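Local coordinates for uncharacterized protein lp_1913 (Lactobacillus plantarum, PDB 3FLH), which is of unknown function but has a rhodanese-like domain, whose active relatives carry sulfur on a cysteine, a chemistry it probably lacks, at residues L36-A41 against Y74-W79; S14-H19 against E102-L107. All blocks are in the same frame, centred on the assembly; numbering follows the deposited sequence.

How the contacts relate
Both contacts are parallel strand pairings in one rhodanese-like sheet, their centres about 11 Å apart. Contact 1 joins strands 33-37 and 73-77, contact 2 strands 16-17 and 99-103, and the two pairs adjoin where strand 73-77 lies beside 99-103: Val76 O and Leu103 N are 2.9 Å apart, a probable hydrogen bond. A second probable bond, Asp78 O to Leu107 N at 3.2 Å, ties the start of the loop after strand 73-77 to helix 106-112. Active rhodaneses carry their cysteine at the start of that loop; Asp78 probably occupies that position, which would be consistent with a different or lost activity. Along the chain, contact 1 nests within the loop closed by contact 2.

Contact 1 (L36-A41 against Y74-W79); sequences LDVRNA and YVVYDW
Leu36 and Asp37 pair in parallel register with Val76 and Tyr77, a buried strand-to-strand contact inside the sheet, where both strands run out into loops. The ladder is built from Leu36 N to Val75 O (2.7 Å, nearly straight at 175°), a weak bond from Tyr77 N to Leu36 O, and Val38 N to Tyr77 O at 3.1 Å. On the face of Leu36 and Val76, Leu36 CD1 rests on Tyr74 CD1 at 3.8 Å and Val38 CG1 meets Val76 CB, with Ala89 of helix 85-95 closing over both valines. The face of Asp37 and Tyr77 carries the polar contacts. Asp37 CA makes a CH-pi contact over one face of the Tyr77 ring, offset toward its rim, and the ring's hydroxyl gives a weak bond to Asp37 OD2 at 2.6 Å while accepting a hydrogen bond from Ile50 N. The aspartate and arginine form the Asp-x-Arg element familiar from rhodanese-like domains: with CG anti to the backbone N (chi1 -171°), Asp37 places OD1 where it accepts from Arg39 N, an Asx turn, and through its syn lone pair from Arg39 NE at 2.9 Å. Arg39 NH2 completes the side-on salt bridge to Asp37 OD2, and NH1 forms a second salt bridge, to Asp48. With the carboxylate of Asp37 replaced by the methyl of an alanine, the Arg39 guanidinium, still paired with Asp48, would probably be freer to turn and the Tyr77 hydroxyl left without this acceptor. Asp78 OD1, 3.3 Å from Arg39 CG, accepts from water 1, which takes the N-H of Asn40; Asp78 OD2 bonds Thr83 OG1.

Contact 2 (S14-H19 against E102-L107); sequences SLYIDH and ELAGAL
Tyr16 and Glu102 lie side by side on one face of the parallel rhodanese-like sheet, where the short strand 16-17 forms its margin within the chain and pairs with strand 99-103. The two side chains point the same way, with ring and carboxylate planes 43° apart, and Tyr16 CE2 comes within 3.9 Å of Glu102 OE2. Glu102 has CG anti to its own N (chi1 -167°) and runs on extended, which carries the carboxylate alongside the ring. The phenol end looks to partners beyond this pair, for Tyr16 OH is hydrogen-bonded to Tyr12 OH and to Lys87 NZ, and Lys87 also packs against the side chain of Glu102. Nearer the backbone, Tyr16 CD2 sits 3.9 Å from Ala104 CA, and Thr84 of a third subunit, another copy of the protein, packs on both residues.

The opposite face carries Ile17 and Leu103. Ile17 CG2 approaches the backbone of strand 99-103, reaching Glu102 O at 3.6 Å, while the end of its side chain leads away from that strand; both residues touch Val75. Leu103 CD1 reaches the start of helix 19-27, 4.0 Å from His19 CA, and Trp110 of helix 106-112 touches both Leu103 and His19.

Three backbone bonds hold the register: Glu102 N to Leu15 O (2.8 Å), Ile17 N to Glu102 O and Ala104 N to Ile17 O. Beyond the pairing the chain turns through a type II beta turn, Leu103 to Ala106, with Gly105 at its third position, where a side chain would jam against the preceding carbonyl. Just before helix 19-27, Asp18 is the N-cap, its OD1 taking the N-H of His20. Water 2 bridges the two segments, accepting from His19 N at 3.1 Å and donating to Ala104 O at 2.8 Å.

Contact 1 (L36-A41 against Y74-W79)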
loop_
_atom_site.group_PDB
_atom_site.type_symbol
_atom_site.label_atom_id
_atom_site.label_comp_id
_atom_site.label_asym_id
_atom_site.label_seq_id
_atom_site.Cartn_x
_atom_site.Cartn_y
_atom_site.Cartn_z
ATOM N N LEU B 36 9.491 14.132 7.952
ATOM C CA LEU B 36 8.453 14.295 8.970
ATOM C C LEU B 36 7.935 12.944 9.417
ATOM O O LEU B 36 7.428 12.165 8.602
ATOM C CB LEU B 36 7.265 15.096 8.427
ATOM C CG LEU B 36 7.552 16.452 7.786
ATOM C CD1 LEU B 36 6.235 17.083 7.326
ATOM C CD2 LEU B 36 8.263 17.359 8.794
ATOM N N ASP B 37 8.062 12.669 10.711
ATOM C CA ASP B 37 7.592 11.412 11.291
ATOM C C ASP B 37 6.133 11.674 11.657
ATOM O O ASP B 37 5.858 12.353 12.641
ATOM C CB ASP B 37 8.400 11.090 12.557
ATOM C CG ASP B 37 8.127 9.708 13.095
ATOM O OD1 ASP B 37 6.944 9.298 13.147
ATOM O OD2 ASP B 37 9.104 9.012 13.476
ATOM N N VAL B 38 5.201 11.149 10.871
ATOM C CA VAL B 38 3.785 11.391 11.142
ATOM C C VAL B 38 3.088 10.313 11.966
ATOM O O VAL B 38 1.860 10.257 11.998
ATOM C CB VAL B 38 2.994 11.598 9.832
ATOM C CG1 VAL B 38 3.617 12.738 9.029
ATOM C CG2 VAL B 38 2.987 10.319 9.014
ATOM N N ARG B 39 3.865 9.460 12.631
ATOM C CA ARG B 39 3.291 8.403 13.467
ATOM C C ARG B 39 2.553 9.038 14.651
ATOM O O ARG B 39 2.779 10.203 14.973
ATOM C CB ARG B 39 4.392 7.477 14.007
ATOM C CG ARG B 39 5.103 6.599 12.977
ATOM C CD ARG B 39 6.211 5.772 13.642
ATOM N NE ARG B 39 7.257 6.624 14.211
ATOM C CZ ARG B 39 8.139 6.233 15.130
ATOM N NH1 ARG B 39 8.114 4.992 15.602
ATOM N NH2 ARG B 39 9.048 7.091 15.586
ATOM N N ASN B 40 1.677 8.273 15.301
ATOM C CA ASN B 40 0.942 8.784 16.452
ATOM C C ASN B 40 1.901 9.047 17.612
ATOM O O ASN B 40 2.903 8.347 17.778
ATOM C CB ASN B 40 -0.158 7.802 16.880
ATOM C CG ASN B 40 0.340 6.372 17.005
ATOM O OD1 ASN B 40 -0.072 5.494 16.242
ATOM N ND2 ASN B 40 1.227 6.132 17.966
ATOM N N ALA B 41 1.587 10.068 18.406
ATOM C CA ALA B 41 2.417 10.469 19.539
ATOM C C ALA B 41 2.976 9.333 20.402
ATOM O O ALA B 41 4.185 9.259 20.619
ATOM C CB ALA B 41 1.645 11.457 20.420
ATOM N N TYR B 74 9.222 18.109 1.708
ATOM C CA TYR B 74 8.954 17.234 2.840
ATOM C C TYR B 74 8.713 15.781 2.480
ATOM O O TYR B 74 8.100 15.476 1.462
ATOM C CB TYR B 74 7.774 17.809 3.618
ATOM C CG TYR B 74 8.133 19.147 4.214
ATOM C CD1 TYR B 74 8.797 19.227 5.440
ATOM C CD2 TYR B 74 7.915 20.327 3.503
ATOM C CE1 TYR B 74 9.238 20.450 5.939
ATOM C CE2 TYR B 74 8.356 21.553 3.993
ATOM C CZ TYR B 74 9.017 21.603 5.209
ATOM O OH TYR B 74 9.459 22.804 5.694
ATOM N N VAL B 75 9.224 14.891 3.324
ATOM C CA VAL B 75 9.068 13.450 3.143
ATOM C C VAL B 75 8.388 12.928 4.409
ATOM O O VAL B 75 8.923 13.056 5.508
ATOM C CB VAL B 75 10.445 12.750 2.963
ATOM C CG1 VAL B 75 10.260 11.252 2.760
ATOM C CG2 VAL B 75 11.183 13.354 1.766
ATOM N N VAL B 76 7.206 12.345 4.255
ATOM C CA VAL B 76 6.474 11.832 5.404
ATOM C C VAL B 76 6.570 10.310 5.492
ATOM O O VAL B 76 6.834 9.646 4.494
ATOM C CB VAL B 76 4.971 12.221 5.325
ATOM C CG1 VAL B 76 4.817 13.731 5.282
ATOM C CG2 VAL B 76 4.343 11.597 4.090
ATOM N N TYR B 77 6.365 9.764 6.690
ATOM C CA TYR B 77 6.388 8.318 6.876
ATOM C C TYR B 77 5.678 7.882 8.153
ATOM O O TYR B 77 5.684 8.590 9.161
ATOM C CB TYR B 77 7.833 7.791 6.887
ATOM C CG TYR B 77 8.615 8.104 8.150
ATOM C CD1 TYR B 77 8.449 7.336 9.312
ATOM C CD2 TYR B 77 9.536 9.154 8.177
ATOM C CE1 TYR B 77 9.185 7.610 10.462
ATOM C CE2 TYR B 77 10.278 9.434 9.321
ATOM C CZ TYR B 77 10.101 8.661 10.450
ATOM O OH TYR B 77 10.860 8.915 11.560
ATOM N N ASP B 78 5.051 6.713 8.092
ATOM C CA ASP B 78 4.367 6.150 9.244
ATOM C C ASP B 78 5.216 4.934 9.582
ATOM O O ASP B 78 6.252 4.703 8.944
ATOM C CB ASP B 78 2.928 5.741 8.881
ATOM C CG ASP B 78 2.083 5.365 10.105
ATOM O OD1 ASP B 78 2.528 5.582 11.255
ATOM O OD2 ASP B 78 0.957 4.860 9.917
ATOM N N TRP B 79 4.800 4.150 10.567
ATOM C CA TRP B 79 5.602 2.995 10.948
ATOM C C TRP B 79 5.719 1.976 9.825
ATOM O O TRP B 79 6.737 1.297 9.695
ATOM C CB TRP B 79 5.046 2.340 12.219
ATOM C CG TRP B 79 3.716 1.665 12.074
ATOM C CD1 TRP B 79 2.492 2.261 11.967
ATOM C CD2 TRP B 79 3.479 0.255 12.059
ATOM N NE1 TRP B 79 1.502 1.302 11.894
ATOM C CE2 TRP B 79 2.083 0.062 11.947
ATOM C CE3 TRP B 79 4.314 -0.868 12.133
ATOM C CZ2 TRP B 79 1.501 -1.213 11.907
ATOM C CZ3 TRP B 79 3.735 -2.137 12.093
ATOM C CH2 TRP B 79 2.341 -2.295 11.981
HETATM O O HOH W 1 1.436 5.667 14.049
#

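Contact 2 (S14-H19 against E102-L107)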
loop_
_atom_site.group_PDB
_atom_site.type_symbol
_atom_site.label_atom_id
_atom_site.label_comp_id
_atom_site.label_asym_id
_atom_site.label_seq_id
_atom_site.Cartn_x
_atom_site.Cartn_y
_atom_site.Cartn_z
ATOM N N SER B 14 4.725 8.863 -8.471
ATOM C CA SER B 14 5.128 10.261 -8.280
ATOM C C SER B 14 4.841 10.730 -6.858
ATOM O O SER B 14 5.253 11.821 -6.460
ATOM C CB SER B 14 4.394 11.183 -9.260
ATOM O OG SER B 14 3.034 11.332 -8.900
ATOM N N LEU B 15 4.122 9.910 -6.098
ATOM C CA LEU B 15 3.776 10.243 -4.719
ATOM C C LEU B 15 4.892 9.844 -3.764
ATOM O O LEU B 15 4.960 10.343 -2.640
ATOM C CB LEU B 15 2.498 9.514 -4.301
ATOM C CG LEU B 15 1.219 9.785 -5.092
ATOM C CD1 LEU B 15 0.146 8.815 -4.636
ATOM C CD2 LEU B 15 0.772 11.236 -4.890
ATOM N N TYR B 16 5.768 8.951 -4.215
ATOM C CA TYR B 16 6.851 8.459 -3.372
ATOM C C TYR B 16 8.248 8.947 -3.723
ATOM O O TYR B 16 8.504 9.428 -4.827
ATOM C CB TYR B 16 6.883 6.925 -3.382
ATOM C CG TYR B 16 5.666 6.241 -2.807
ATOM C CD1 TYR B 16 4.501 6.094 -3.558
ATOM C CD2 TYR B 16 5.689 5.713 -1.515
ATOM C CE1 TYR B 16 3.388 5.431 -3.039
ATOM C CE2 TYR B 16 4.584 5.049 -0.983
ATOM C CZ TYR B 16 3.437 4.911 -1.752
ATOM O OH TYR B 16 2.339 4.254 -1.236
ATOM N N ILE B 17 9.148 8.810 -2.755
ATOM C CA ILE B 17 10.543 9.177 -2.932
ATOM C C ILE B 17 11.372 7.999 -2.415
ATOM O O ILE B 17 11.048 7.399 -1.386
ATOM C CB ILE B 17 10.893 10.489 -2.179
ATOM C CG1 ILE B 17 12.305 10.945 -2.564
ATOM C CG2 ILE B 17 10.772 10.293 -0.678
ATOM C CD1 ILE B 17 12.680 12.320 -2.008
ATOM N N ASP B 18 12.418 7.658 -3.160
ATOM C CA ASP B 18 13.291 6.540 -2.825
ATOM C C ASP B 18 14.169 6.848 -1.615
ATOM O O ASP B 18 14.639 7.972 -1.445
ATOM C CB ASP B 18 14.165 6.195 -4.040
ATOM C CG ASP B 18 14.845 4.849 -3.911
ATOM O OD1 ASP B 18 15.743 4.707 -3.055
ATOM O OD2 ASP B 18 14.477 3.924 -4.671
ATOM N N HIS B 19 14.388 5.839 -0.778
ATOM C CA HIS B 19 15.198 6.011 0.419
ATOM C C HIS B 19 16.635 6.392 0.057
ATOM O O HIS B 19 17.317 7.081 0.814
ATOM C CB HIS B 19 15.165 4.727 1.259
ATOM C CG HIS B 19 15.982 3.606 0.694
ATOM N ND1 HIS B 19 17.360 3.632 0.664
ATOM C CD2 HIS B 19 15.617 2.421 0.149
ATOM C CE1 HIS B 19 17.810 2.512 0.128
ATOM N NE2 HIS B 19 16.772 1.759 -0.193
ATOM N N GLU B 102 5.957 10.654 -0.003
ATOM C CA GLU B 102 5.894 9.689 1.077
ATOM C C GLU B 102 7.173 8.856 0.933
ATOM O O GLU B 102 7.596 8.576 -0.191
ATOM C CB GLU B 102 4.672 8.783 0.930
ATOM C CG GLU B 102 4.409 8.004 2.192
ATOM C CD GLU B 102 3.233 7.053 2.102
ATOM O OE1 GLU B 102 2.176 7.440 1.556
ATOM O OE2 GLU B 102 3.375 5.919 2.603
ATOM N N LEU B 103 7.798 8.482 2.047
ATOM C CA LEU B 103 9.018 7.672 1.997
ATOM C C LEU B 103 8.674 6.225 1.636
ATOM O O LEU B 103 7.899 5.587 2.338
ATOM C CB LEU B 103 9.741 7.680 3.358
ATOM C CG LEU B 103 10.910 6.691 3.548
ATOM C CD1 LEU B 103 12.047 7.067 2.600
ATOM C CD2 LEU B 103 11.421 6.726 5.000
ATOM N N ALA B 104 9.246 5.714 0.544
ATOM C CA ALA B 104 8.998 4.332 0.125
ATOM C C ALA B 104 9.574 3.393 1.184
ATOM O O ALA B 104 10.725 3.551 1.587
ATOM C CB ALA B 104 9.667 4.064 -1.221
ATOM N N GLY B 105 8.787 2.420 1.634
ATOM C CA GLY B 105 9.281 1.498 2.643
ATOM C C GLY B 105 8.945 1.917 4.065
ATOM O O GLY B 105 8.925 1.087 4.975
ATOM N N ALA B 106 8.687 3.207 4.262
ATOM C CA ALA B 106 8.335 3.731 5.581
ATOM C C ALA B 106 9.425 3.458 6.623
ATOM O O ALA B 106 10.572 3.185 6.271
ATOM C CB ALA B 106 7.004 3.134 6.037
ATOM N N LEU B 107 9.064 3.527 7.900
ATOM C CA LEU B 107 10.020 3.302 8.983
ATOM C C LEU B 107 10.501 1.860 9.037
ATOM O O LEU B 107 11.690 1.601 9.244
ATOM C CB LEU B 107 9.401 3.676 10.331
ATOM C CG LEU B 107 10.358 3.557 11.524
ATOM C CD1 LEU B 107 11.566 4.460 11.300
ATOM C CD2 LEU B 107 9.640 3.943 12.812
HETATM O O HOH W 2 12.687 3.262 -0.439
#